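Alpha-L-arabinosidase (Xanthomonas axonopodis pv. citri, PDB 6D25) probably releases alpha-L-arabinofuranosyl branches from arabinoxylans as a trimeric GH51 glycoside hydrolase able to cope with internally di-substituted chains. Local coordinates at residues I289-R294 with T327-L332; L350-N355 with T392-V397; N355-S360 with Y442-N447; A369-M374 with Q379-T384. All coordinates share one frame; numbering follows the deposited sequence.

Contact 1: residues I289-R294 with T327-L332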
loop_
_atom_site.group_PDB
_atom_site.type_symbol
_atom_site.label_atom_id
_atom_site.label_comp_id
_atom_site.label_asym_id
_atom_site.label_seq_id
_atom_site.Cartn_x
_atom_site.Cartn_y
_atom_site.Cartn_z
ATOM N N ILE A 289 -6.400 -34.160 29.504
ATOM C CA ILE A 289 -4.951 -34.214 29.360
ATOM C C ILE A 289 -4.538 -33.668 27.989
ATOM O O ILE A 289 -3.478 -33.037 27.891
ATOM C CB ILE A 289 -4.404 -35.632 29.613
ATOM C CG1 ILE A 289 -2.889 -35.577 29.871
ATOM C CG2 ILE A 289 -4.783 -36.571 28.480
ATOM C CD1 ILE A 289 -2.283 -36.890 30.276
ATOM N N GLN A 290 -5.353 -33.877 26.946
ATOM C CA GLN A 290 -5.034 -33.348 25.625
ATOM C C GLN A 290 -4.962 -31.802 25.677
ATOM O O GLN A 290 -4.089 -31.213 25.067
ATOM C CB GLN A 290 -6.036 -33.795 24.552
ATOM C CG GLN A 290 -5.479 -33.540 23.135
ATOM C CD GLN A 290 -6.389 -33.051 22.023
ATOM O OE1 GLN A 290 -5.926 -32.297 21.132
ATOM N NE2 GLN A 290 -7.653 -33.515 22.027
ATOM N N THR A 291 -5.896 -31.176 26.377
ATOM C CA THR A 291 -5.911 -29.727 26.492
ATOM C C THR A 291 -4.642 -29.222 27.198
ATOM O O THR A 291 -4.010 -28.263 26.756
ATOM C CB THR A 291 -7.166 -29.252 27.240
ATOM O OG1 THR A 291 -8.314 -29.755 26.574
ATOM C CG2 THR A 291 -7.247 -27.757 27.328
ATOM N N LEU A 292 -4.267 -29.868 28.303
ATOM C CA LEU A 292 -3.113 -29.435 29.042
ATOM C C LEU A 292 -1.823 -29.687 28.238
ATOM O O LEU A 292 -0.899 -28.881 28.263
ATOM C CB LEU A 292 -3.090 -30.137 30.411
ATOM C CG LEU A 292 -4.307 -29.887 31.301
ATOM C CD1 LEU A 292 -4.110 -30.516 32.676
ATOM C CD2 LEU A 292 -4.597 -28.384 31.428
ATOM N N SER A 293 -1.758 -30.820 27.541
ATOM C CA SER A 293 -0.628 -31.127 26.672
ATOM C C SER A 293 -0.472 -30.031 25.610
ATOM O O SER A 293 0.640 -29.488 25.378
ATOM C CB SER A 293 -0.799 -32.467 26.038
ATOM O OG SER A 293 0.323 -32.795 25.237
ATOM N N ARG A 294 -1.567 -29.680 24.967
ATOM C CA ARG A 294 -1.526 -28.639 23.959
ATOM C C ARG A 294 -1.116 -27.293 24.560
ATOM O O ARG A 294 -0.377 -26.551 23.902
ATOM C CB ARG A 294 -2.864 -28.527 23.225
ATOM C CG ARG A 294 -2.983 -29.571 22.125
ATOM C CD ARG A 294 -4.331 -29.561 21.458
ATOM N NE ARG A 294 -4.419 -30.471 20.312
ATOM C CZ ARG A 294 -4.231 -30.093 19.047
ATOM N NH1 ARG A 294 -4.302 -31.003 18.096
ATOM N NH2 ARG A 294 -3.994 -28.817 18.747
ATOM N N THR A 327 -7.667 -20.817 25.614
ATOM C CA THR A 327 -8.389 -21.916 25.034
ATOM C C THR A 327 -9.408 -21.414 24.013
ATOM O O THR A 327 -10.004 -20.376 24.164
ATOM C CB THR A 327 -9.078 -22.752 26.119
ATOM O OG1 THR A 327 -9.907 -21.912 26.934
ATOM C CG2 THR A 327 -8.066 -23.463 26.976
ATOM N N TRP A 328 -9.625 -22.248 23.006
ATOM C CA TRP A 328 -10.664 -22.028 22.004
ATOM C C TRP A 328 -11.428 -23.340 21.806
ATOM O O TRP A 328 -10.860 -24.315 21.329
ATOM C CB TRP A 328 -10.034 -21.526 20.701
ATOM C CG TRP A 328 -10.983 -20.881 19.738
ATOM C CD1 TRP A 328 -12.305 -21.169 19.536
ATOM C CD2 TRP A 328 -10.648 -19.851 18.788
ATOM N NE1 TRP A 328 -12.820 -20.374 18.554
ATOM C CE2 TRP A 328 -11.827 -19.556 18.064
ATOM C CE3 TRP A 328 -9.479 -19.162 18.480
ATOM C CZ2 TRP A 328 -11.864 -18.604 17.048
ATOM C CZ3 TRP A 328 -9.519 -18.190 17.497
ATOM C CH2 TRP A 328 -10.701 -17.915 16.797
ATOM N N TYR A 329 -12.709 -23.315 22.193
ATOM C CA TYR A 329 -13.605 -24.466 22.157
ATOM C C TYR A 329 -14.699 -24.283 21.087
ATOM O O TYR A 329 -14.804 -23.244 20.491
ATOM C CB TYR A 329 -14.270 -24.636 23.533
ATOM C CG TYR A 329 -13.312 -24.849 24.685
ATOM C CD1 TYR A 329 -12.427 -25.925 24.685
ATOM C CD2 TYR A 329 -13.326 -24.024 25.795
ATOM C CE1 TYR A 329 -11.554 -26.141 25.745
ATOM C CE2 TYR A 329 -12.482 -24.243 26.875
ATOM C CZ TYR A 329 -11.582 -25.300 26.847
ATOM O OH TYR A 329 -10.743 -25.543 27.910
ATOM N N ALA A 330 -15.535 -25.300 20.910
ATOM C CA ALA A 330 -16.791 -25.139 20.185
ATOM C C ALA A 330 -17.610 -24.041 20.871
ATOM O O ALA A 330 -17.591 -23.908 22.103
ATOM C CB ALA A 330 -17.587 -26.433 20.142
ATOM N N PRO A 331 -18.380 -23.307 20.094
ATOM C CA PRO A 331 -19.339 -22.367 20.694
ATOM C C PRO A 331 -20.413 -23.121 21.496
ATOM O O PRO A 331 -20.759 -24.252 21.148
ATOM C CB PRO A 331 -19.954 -21.656 19.486
ATOM C CG PRO A 331 -19.884 -22.702 18.382
ATOM C CD PRO A 331 -18.602 -23.467 18.636
ATOM N N LEU A 332 -20.924 -22.512 22.566
ATOM C CA LEU A 332 -21.976 -23.147 23.313
ATOM C C LEU A 332 -23.203 -23.358 22.417
ATOM O O LEU A 332 -23.513 -22.532 21.555
ATOM C CB LEU A 332 -22.350 -22.277 24.520
ATOM C CG LEU A 332 -21.337 -22.290 25.660
ATOM C CD1 LEU A 332 -21.548 -21.098 26.584
ATOM C CD2 LEU A 332 -21.386 -23.592 26.419
#
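Thr291 meets Thr327 and Tyr329 through its methyl group. The apolar part of the contact is small. Thr291 CG2 lies 4.4 Å from Thr327 CG2, methyl against methyl. The same Thr291 CG2 lies 4.2 Å from the phenol oxygen OH of Tyr329. These last two side chains cross at roughly a right angle, and the methyl faces the hydroxyl end of the tyrosine. The torsion of Thr291 (chi1 -56°) sets CG2 opposite its own backbone N and aims it across the contact. Val351 of helix 346-361 touches both threonines and closes the apolar patch.

The polar groups of the touching residues are bound outside the pair. Thr291 OG1 bonds back to Ala287 O, one turn earlier in its helix. Thr327 OG1 and Tyr329 OH both pair with Asp348 OD1, so one carboxylate oxygen gathers two hydroxyls of the loop. Gln342 bonds the loop backbone at Thr327 O and Tyr329 N.

In the fold, the contact joins helix 285-312, which follows the sixth strand of the (beta/alpha)8 barrel, to the loop that leaves the seventh, strand 319-325. Van der Waals contact alone links the two segments directly, and the polar groups of the touching residues are satisfied by other parts of the chain. Two hydroxyls on Asp348 OD1 would probably favour its charged form.

Contact 2: residues L350-N355 with T392-V397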
loop_
_atom_site.group_PDB
_atom_site.type_symbol
_atom_site.label_atom_id
_atom_site.label_comp_id
_atom_site.label_asym_id
_atom_site.label_seq_id
_atom_site.Cartn_x
_atom_site.Cartn_y
_atom_site.Cartn_z
ATOM N N LEU A 350 -6.449 -24.313 35.036
ATOM C CA LEU A 350 -5.111 -24.912 34.920
ATOM C C LEU A 350 -4.370 -24.388 33.684
ATOM O O LEU A 350 -3.136 -24.219 33.732
ATOM C CB LEU A 350 -5.208 -26.446 34.925
ATOM C CG LEU A 350 -5.127 -27.061 36.323
ATOM C CD1 LEU A 350 -6.434 -26.914 37.091
ATOM C CD2 LEU A 350 -4.732 -28.501 36.283
ATOM N N VAL A 351 -5.087 -24.186 32.568
ATOM C CA VAL A 351 -4.462 -23.607 31.403
ATOM C C VAL A 351 -3.807 -22.275 31.787
ATOM O O VAL A 351 -2.641 -22.024 31.445
ATOM C CB VAL A 351 -5.437 -23.445 30.220
ATOM C CG1 VAL A 351 -4.917 -22.489 29.174
ATOM C CG2 VAL A 351 -5.749 -24.798 29.598
ATOM N N ALA A 352 -4.533 -21.425 32.503
ATOM C CA ALA A 352 -3.968 -20.124 32.891
ATOM C C ALA A 352 -2.758 -20.295 33.813
ATOM O O ALA A 352 -1.741 -19.626 33.604
ATOM C CB ALA A 352 -5.043 -19.268 33.516
ATOM N N SER A 353 -2.828 -21.169 34.835
ATOM C CA SER A 353 -1.703 -21.286 35.773
ATOM C C SER A 353 -0.465 -21.813 35.044
ATOM O O SER A 353 0.651 -21.304 35.287
ATOM C CB SER A 353 -2.009 -22.119 37.009
ATOM O OG SER A 353 -2.266 -23.456 36.641
ATOM N N LEU A 354 -0.645 -22.727 34.126
ATOM C CA LEU A 354 0.523 -23.289 33.420
ATOM C C LEU A 354 1.184 -22.228 32.528
ATOM O O LEU A 354 2.413 -22.159 32.439
ATOM C CB LEU A 354 0.104 -24.512 32.614
ATOM C CG LEU A 354 -0.427 -25.692 33.417
ATOM C CD1 LEU A 354 -0.967 -26.752 32.483
ATOM C CD2 LEU A 354 0.651 -26.263 34.297
ATOM N N ASN A 355 0.384 -21.398 31.881
ATOM C CA ASN A 355 0.901 -20.344 31.039
ATOM C C ASN A 355 1.634 -19.280 31.863
ATOM O O ASN A 355 2.743 -18.860 31.479
ATOM C CB ASN A 355 -0.169 -19.748 30.141
ATOM C CG ASN A 355 -0.379 -20.589 28.907
ATOM O OD1 ASN A 355 0.314 -20.398 27.898
ATOM N ND2 ASN A 355 -1.339 -21.527 28.963
ATOM N N THR A 392 -15.151 -16.206 36.293
ATOM C CA THR A 392 -14.776 -17.549 35.814
ATOM C C THR A 392 -13.618 -18.114 36.654
ATOM O O THR A 392 -12.907 -17.397 37.345
ATOM C CB THR A 392 -14.372 -17.501 34.340
ATOM O OG1 THR A 392 -13.152 -16.756 34.236
ATOM C CG2 THR A 392 -15.471 -16.912 33.472
ATOM N N PRO A 393 -13.383 -19.418 36.534
ATOM C CA PRO A 393 -12.206 -20.012 37.121
ATOM C C PRO A 393 -10.916 -19.314 36.679
ATOM O O PRO A 393 -9.998 -19.161 37.480
ATOM C CB PRO A 393 -12.243 -21.484 36.680
ATOM C CG PRO A 393 -13.698 -21.738 36.539
ATOM C CD PRO A 393 -14.230 -20.452 35.922
ATOM N N THR A 394 -10.862 -18.871 35.435
ATOM C CA THR A 394 -9.678 -18.212 34.908
ATOM C C THR A 394 -9.448 -16.888 35.638
ATOM O O THR A 394 -8.316 -16.570 35.970
ATOM C CB THR A 394 -9.803 -17.997 33.392
ATOM O OG1 THR A 394 -9.906 -19.265 32.766
ATOM C CG2 THR A 394 -8.641 -17.218 32.808
ATOM N N TYR A 395 -10.495 -16.115 35.890
ATOM C CA TYR A 395 -10.410 -14.885 36.686
ATOM C C TYR A 395 -9.680 -15.138 37.997
ATOM O O TYR A 395 -8.810 -14.348 38.407
ATOM C CB TYR A 395 -11.804 -14.333 36.976
ATOM C CG TYR A 395 -11.852 -13.129 37.876
ATOM C CD1 TYR A 395 -11.900 -13.233 39.254
ATOM C CD2 TYR A 395 -11.858 -11.850 37.342
ATOM C CE1 TYR A 395 -11.932 -12.118 40.076
ATOM C CE2 TYR A 395 -11.922 -10.725 38.149
ATOM C CZ TYR A 395 -11.972 -10.853 39.526
ATOM O OH TYR A 395 -12.034 -9.717 40.300
ATOM N N HIS A 396 -10.072 -16.218 38.671
ATOM C CA HIS A 396 -9.512 -16.535 39.983
ATOM C C HIS A 396 -8.025 -16.855 39.857
ATOM O O HIS A 396 -7.274 -16.586 40.800
ATOM C CB HIS A 396 -10.276 -17.681 40.634
ATOM C CG HIS A 396 -11.691 -17.323 40.936
ATOM N ND1 HIS A 396 -12.039 -16.176 41.639
ATOM C CD2 HIS A 396 -12.858 -17.943 40.634
ATOM C CE1 HIS A 396 -13.348 -16.144 41.805
ATOM N NE2 HIS A 396 -13.870 -17.181 41.143
ATOM N N VAL A 397 -7.577 -17.394 38.730
ATOM C CA VAL A 397 -6.137 -17.631 38.575
ATOM C C VAL A 397 -5.388 -16.292 38.399
ATOM O O VAL A 397 -4.312 -16.092 39.003
ATOM C CB VAL A 397 -5.836 -18.605 37.431
ATOM C CG1 VAL A 397 -4.335 -18.886 37.364
ATOM C CG2 VAL A 397 -6.591 -19.913 37.589
#
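Ala352 packs against Thr394 and Val397 where two neighbouring outer helices of the (beta/alpha)8 barrel run side by side. They are helix 346-361, after the seventh strand, and helix 393-400, after the eighth. The short axes come within 8.8 Å and cross at -27°, close enough that small side chains fill the interface.

Thr392 caps the second helix. Its OG1 accepts from Tyr395 N at 3.2 Å, with a nearly straight angle of 166°, and also bonds to Ala380 O. Thr394 turns its methyl to the partner helix, with CG2 4.2 Å from Ala352 CB. Its OG1 bonds to Asn344 OD1. The phenol of Tyr395 bonds to Ala85 O.

Val397 makes the largest share of the contact. It is one turn beyond Thr394. Its CB and CG1 lie against Ala352, and CG1 also reaches Ser353. Its chi1 of -177° sets CG1 opposite the backbone N. That branch rests 3.9 Å from Ala352 CB and 4.0 Å from Ser353 CB. Phe356 and Ile514 also touch this valine. The nearest approach is to backbone, with Val397 CG1 3.7 Å from Ser353 N.

Contact 3: residues N355-S360 with Y442-N447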
loop_
_atom_site.group_PDB
_atom_site.type_symbol
_atom_site.label_atom_id
_atom_site.label_comp_id
_atom_site.label_asym_id
_atom_site.label_seq_id
_atom_site.Cartn_x
_atom_site.Cartn_y
_atom_site.Cartn_z
ATOM N N ASN A 355 0.384 -21.398 31.881
ATOM C CA ASN A 355 0.901 -20.344 31.039
ATOM C C ASN A 355 1.634 -19.280 31.863
ATOM O O ASN A 355 2.743 -18.860 31.479
ATOM C CB ASN A 355 -0.169 -19.748 30.141
ATOM C CG ASN A 355 -0.379 -20.589 28.907
ATOM O OD1 ASN A 355 0.314 -20.398 27.898
ATOM N ND2 ASN A 355 -1.339 -21.527 28.963
ATOM N N PHE A 356 1.061 -18.864 32.986
ATOM C CA PHE A 356 1.775 -17.922 33.878
ATOM C C PHE A 356 3.120 -18.495 34.360
ATOM O O PHE A 356 4.119 -17.775 34.374
ATOM C CB PHE A 356 0.918 -17.545 35.072
ATOM C CG PHE A 356 -0.349 -16.802 34.727
ATOM C CD1 PHE A 356 -0.411 -15.938 33.639
ATOM C CD2 PHE A 356 -1.447 -16.880 35.562
ATOM C CE1 PHE A 356 -1.546 -15.175 33.390
ATOM C CE2 PHE A 356 -2.577 -16.115 35.302
ATOM C CZ PHE A 356 -2.631 -15.298 34.205
ATOM N N ASP A 357 3.136 -19.778 34.698
ATOM C CA ASP A 357 4.389 -20.429 35.092
ATOM C C ASP A 357 5.404 -20.277 33.954
ATOM O O ASP A 357 6.548 -19.848 34.167
ATOM C CB ASP A 357 4.179 -21.903 35.434
ATOM C CG ASP A 357 3.360 -22.212 36.689
ATOM O OD1 ASP A 357 3.114 -21.267 37.522
ATOM O OD2 ASP A 357 2.945 -23.437 36.836
ATOM N N ILE A 358 4.958 -20.602 32.731
ATOM C CA ILE A 358 5.861 -20.606 31.581
ATOM C C ILE A 358 6.364 -19.186 31.281
ATOM O O ILE A 358 7.560 -18.948 31.067
ATOM C CB ILE A 358 5.173 -21.266 30.386
ATOM C CG1 ILE A 358 5.044 -22.780 30.571
ATOM C CG2 ILE A 358 5.876 -20.915 29.062
ATOM C CD1 ILE A 358 4.029 -23.400 29.614
ATOM N N PHE A 359 5.457 -18.217 31.251
ATOM C CA PHE A 359 5.872 -16.839 30.955
ATOM C C PHE A 359 6.912 -16.377 31.974
ATOM O O PHE A 359 7.927 -15.717 31.591
ATOM C CB PHE A 359 4.701 -15.864 31.005
ATOM C CG PHE A 359 3.558 -16.109 30.059
ATOM C CD1 PHE A 359 3.740 -16.744 28.858
ATOM C CD2 PHE A 359 2.297 -15.601 30.342
ATOM C CE1 PHE A 359 2.675 -16.967 27.985
ATOM C CE2 PHE A 359 1.244 -15.787 29.471
ATOM C CZ PHE A 359 1.428 -16.486 28.308
ATOM N N SER A 360 6.677 -16.701 33.252
ATOM C CA SER A 360 7.562 -16.224 34.307
ATOM C C SER A 360 8.956 -16.868 34.192
ATOM O O SER A 360 9.954 -16.275 34.668
ATOM C CB SER A 360 6.929 -16.444 35.662
ATOM O OG SER A 360 7.066 -17.785 36.110
ATOM N N TYR A 442 6.438 -16.276 47.044
ATOM C CA TYR A 442 5.246 -17.006 46.659
ATOM C C TYR A 442 5.625 -18.179 45.753
ATOM O O TYR A 442 6.535 -18.057 44.915
ATOM C CB TYR A 442 4.257 -16.114 45.917
ATOM C CG TYR A 442 3.616 -15.036 46.757
ATOM C CD1 TYR A 442 4.321 -13.879 47.086
ATOM C CD2 TYR A 442 2.340 -15.174 47.244
ATOM C CE1 TYR A 442 3.736 -12.877 47.853
ATOM C CE2 TYR A 442 1.748 -14.201 48.023
ATOM C CZ TYR A 442 2.447 -13.051 48.336
ATOM O OH TYR A 442 1.862 -12.086 49.109
ATOM N N ILE A 443 4.937 -19.316 45.961
ATOM C CA ILE A 443 5.163 -20.530 45.177
ATOM C C ILE A 443 3.815 -20.998 44.645
ATOM O O ILE A 443 2.901 -21.212 45.457
ATOM C CB ILE A 443 5.774 -21.681 45.987
ATOM C CG1 ILE A 443 7.014 -21.269 46.774
ATOM C CG2 ILE A 443 5.989 -22.892 45.060
ATOM C CD1 ILE A 443 7.418 -22.307 47.810
ATOM N N ALA A 444 3.723 -21.118 43.309
ATOM C CA ALA A 444 2.554 -21.658 42.646
ATOM C C ALA A 444 2.837 -23.115 42.285
ATOM O O ALA A 444 3.916 -23.410 41.754
ATOM C CB ALA A 444 2.241 -20.845 41.432
ATOM N N LEU A 445 1.874 -24.001 42.563
ATOM C CA LEU A 445 1.967 -25.390 42.131
ATOM C C LEU A 445 0.614 -25.811 41.530
ATOM O O LEU A 445 -0.456 -25.486 42.102
ATOM C CB LEU A 445 2.288 -26.285 43.335
ATOM C CG LEU A 445 3.653 -26.079 43.994
ATOM C CD1 LEU A 445 3.703 -26.837 45.310
ATOM C CD2 LEU A 445 4.806 -26.524 43.077
ATOM N N THR A 446 0.678 -26.572 40.459
ATOM C CA THR A 446 -0.460 -27.128 39.790
ATOM C C THR A 446 -0.286 -28.644 39.672
ATOM O O THR A 446 0.766 -29.114 39.201
ATOM C CB THR A 446 -0.602 -26.538 38.382
ATOM O OG1 THR A 446 -0.847 -25.136 38.518
ATOM C CG2 THR A 446 -1.732 -27.166 37.607
ATOM N N ASN A 447 -1.303 -29.382 40.099
ATOM C CA ASN A 447 -1.359 -30.840 39.907
ATOM C C ASN A 447 -2.244 -31.088 38.680
ATOM O O ASN A 447 -3.461 -30.866 38.733
ATOM C CB ASN A 447 -1.924 -31.542 41.142
ATOM C CG ASN A 447 -1.885 -33.063 41.079
ATOM O OD1 ASN A 447 -1.648 -33.629 39.984
ATOM N ND2 ASN A 447 -2.097 -33.714 42.243
HETATM O O HOH W 1 1.180 -23.644 38.927
#
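At Asp357 a chi1 of -68° turns CG opposite the carbonyl carbon and carries the carboxylate from the helix toward Ala444 and Thr446. A chi2 of -13° keeps OD1 on the same side as CA and sends OD2 outward. Asp357 OD1 therefore lies 4.0 Å from the methyl CB of Ala444. Asp357 OD2 is 4.5 Å from Thr446 OG1, too far for a direct bond, and a water fills the step. This water donates to Asp357 OD2 at 2.7 Å. It also lies 2.5 Å from Thr446 OG1, a distance short enough to be doubtful in detail.

The contact joins two domains. Helix 346-361 belongs to the (beta/alpha)8 barrel, and strand 441-447 belongs to the C-terminal beta domain packed beside it.

The buried carboxylate is well supplied with partners. OD1 bonds to Ser432 OG and Tyr401 OH, and OD2 to His430 ND1 besides the water. Such a setting probably favours the charged form of the acid. Thr446 OG1 also bonds to Ser353 OG, one turn earlier in the helix. Within the helix, the backbone O of Asp357 accepts from Ser360 OG at 2.9 Å.

Contact 4: residues A369-M374 with Q379-T384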
loop_
_atom_site.group_PDB
_atom_site.type_symbol
_atom_site.label_atom_id
_atom_site.label_comp_id
_atom_site.label_asym_id
_atom_site.label_seq_id
_atom_site.Cartn_x
_atom_site.Cartn_y
_atom_site.Cartn_z
ATOM N N ALA A 369 1.877 -10.161 27.759
ATOM C CA ALA A 369 0.963 -11.185 27.271
ATOM C C ALA A 369 -0.466 -10.715 27.482
ATOM O O ALA A 369 -0.734 -9.905 28.360
ATOM C CB ALA A 369 1.201 -12.531 27.945
ATOM N N ASN A 370 -1.349 -11.173 26.623
ATOM C CA ASN A 370 -2.761 -10.805 26.677
ATOM C C ASN A 370 -3.610 -12.046 26.383
ATOM O O ASN A 370 -3.557 -12.627 25.279
ATOM C CB ASN A 370 -3.139 -9.685 25.717
ATOM C CG ASN A 370 -2.323 -8.424 25.887
ATOM O OD1 ASN A 370 -1.174 -8.387 25.455
ATOM N ND2 ASN A 370 -2.898 -7.401 26.513
ATOM N N ILE A 371 -4.413 -12.454 27.360
ATOM C CA ILE A 371 -5.294 -13.602 27.191
ATOM C C ILE A 371 -6.486 -13.197 26.322
ATOM O O ILE A 371 -7.023 -12.070 26.460
ATOM C CB ILE A 371 -5.724 -14.171 28.561
ATOM C CG1 ILE A 371 -6.292 -15.574 28.409
ATOM C CG2 ILE A 371 -6.701 -13.242 29.266
ATOM C CD1 ILE A 371 -6.648 -16.302 29.677
ATOM N N ALA A 372 -6.938 -14.118 25.487
ATOM C CA ALA A 372 -8.106 -13.915 24.645
ATOM C C ALA A 372 -9.352 -14.547 25.279
ATOM O O ALA A 372 -9.366 -15.774 25.440
ATOM C CB ALA A 372 -7.862 -14.543 23.295
ATOM N N GLN A 373 -10.395 -13.797 25.629
ATOM C CA GLN A 373 -10.518 -12.342 25.649
ATOM C C GLN A 373 -11.164 -11.979 26.991
ATOM O O GLN A 373 -11.330 -12.865 27.834
ATOM C CB GLN A 373 -11.356 -11.859 24.464
ATOM C CG GLN A 373 -10.636 -11.981 23.122
ATOM C CD GLN A 373 -11.311 -11.272 21.984
ATOM O OE1 GLN A 373 -12.133 -10.365 22.219
ATOM N NE2 GLN A 373 -10.954 -11.665 20.765
ATOM N N MET A 374 -11.526 -10.724 27.218
ATOM C CA MET A 374 -11.682 -10.240 28.569
ATOM C C MET A 374 -13.070 -10.600 29.128
ATOM O O MET A 374 -13.144 -11.119 30.257
ATOM C CB MET A 374 -11.450 -8.723 28.635
ATOM C CG MET A 374 -11.314 -8.185 30.040
ATOM S SD MET A 374 -10.853 -6.428 30.058
ATOM C CE MET A 374 -12.373 -5.678 29.487
ATOM N N GLN A 379 -11.637 -17.321 26.388
ATOM C CA GLN A 379 -11.308 -17.753 27.764
ATOM C C GLN A 379 -11.477 -16.561 28.709
ATOM O O GLN A 379 -10.490 -16.058 29.264
ATOM C CB GLN A 379 -9.897 -18.337 27.861
ATOM C CG GLN A 379 -9.661 -19.030 29.201
ATOM C CD GLN A 379 -8.326 -19.735 29.340
ATOM O OE1 GLN A 379 -7.642 -19.994 28.338
ATOM N NE2 GLN A 379 -7.968 -20.080 30.572
ATOM N N ALA A 380 -12.730 -16.143 28.920
ATOM C CA ALA A 380 -13.027 -14.863 29.522
ATOM C C ALA A 380 -12.764 -14.810 31.032
ATOM O O ALA A 380 -12.785 -15.829 31.739
ATOM C CB ALA A 380 -14.464 -14.541 29.247
ATOM N N MET A 381 -12.547 -13.577 31.537
ATOM C CA MET A 381 -12.516 -13.336 32.967
ATOM C C MET A 381 -13.930 -13.391 33.552
ATOM O O MET A 381 -14.141 -13.810 34.691
ATOM C CB MET A 381 -11.955 -11.947 33.302
ATOM C CG MET A 381 -10.548 -11.671 32.872
ATOM S SD MET A 381 -9.340 -12.945 33.371
ATOM C CE MET A 381 -9.258 -13.896 31.887
ATOM N N ILE A 382 -14.879 -12.905 32.788
ATOM C CA ILE A 382 -16.211 -12.586 33.275
ATOM C C ILE A 382 -17.228 -12.957 32.204
ATOM O O ILE A 382 -16.922 -12.777 31.037
ATOM C CB ILE A 382 -16.322 -11.076 33.611
ATOM C CG1 ILE A 382 -15.356 -10.682 34.724
ATOM C CG2 ILE A 382 -17.754 -10.669 33.938
ATOM C CD1 ILE A 382 -15.142 -9.193 34.820
ATOM N N LEU A 383 -18.373 -13.488 32.606
ATOM C CA LEU A 383 -19.497 -13.721 31.725
ATOM C C LEU A 383 -20.666 -12.868 32.235
ATOM O O LEU A 383 -20.868 -12.787 33.446
ATOM C CB LEU A 383 -19.884 -15.206 31.681
ATOM C CG LEU A 383 -18.731 -16.170 31.387
ATOM C CD1 LEU A 383 -19.229 -17.604 31.421
ATOM C CD2 LEU A 383 -18.143 -15.905 30.018
ATOM N N THR A 384 -21.358 -12.186 31.334
ATOM C CA THR A 384 -22.518 -11.372 31.685
ATOM C C THR A 384 -23.704 -11.778 30.818
ATOM O O THR A 384 -23.558 -12.279 29.706
ATOM C CB THR A 384 -22.290 -9.870 31.508
ATOM O OG1 THR A 384 -22.230 -9.568 30.119
ATOM C CG2 THR A 384 -21.044 -9.365 32.186
#
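Gln379 and Met381 bond back to Ala372 and Met374 through their backbone N-H groups. Gln379 N donates to Ala372 O at 2.9 Å, in the carbonyl plane and on a lone pair. Met381 N donates to Met374 O at 2.8 Å, but this donor sits 38° above the carbonyl plane. Between these bonds, Gln373 O takes a CA-H...O contact from Ala380 CA at 3.1 Å. The peptide bond before Gln373 is cis.

The buried amide of Gln379 is satisfied at both ends. Its OE1 accepts from Thr327 N, and its NE2 bonds to Thr394 OG1. CG lies opposite the backbone N (chi1 -169°) and the chain stays extended beyond it (chi2 175°), which carries the amide past Ile371. Ile371 crosses it at about a right angle, and its CD1 rests 3.8 Å from Gln379 CD. The other branch of Ile371 meets the bent chain of Met381 tip to tip, CG2 to CE at 3.7 Å.

Gln373 turns away from the pair. Its NE2 bonds to Glu54 OE1 and to a bound glycerol, probably from the crystallisation liquor. Strand 366-371 is the eighth of the barrel, and the chain folds back just past its C-terminal end. In (beta/alpha)8 glycoside hydrolases such as GH51 enzymes, this end of the barrel holds the active site, and the glycerol is consistent with a pocket there.

In the fold
From the N terminus, contact 1 comes first. It closes the path from helix 285-312 through strand 319-325 to the loop beyond, and ends before the others begin. Helix 346-361 then opens both contact 2 and contact 3. Contact 4 closes a short loop after strand 366-371 and is nested inside both. Contact 2 closes next, at helix 393-400. Contact 3 closes last, at strand 441-447, so contacts 2 and 3 cross and share Asn355. Contact 2 pairs helices 346-361 and 393-400, and contact 4 folds the chain back beyond strand 366-371. Contact 3 joins the barrel to the C-terminal beta domain. Gln379 of contact 4 bonds to residues of contacts 1 and 2.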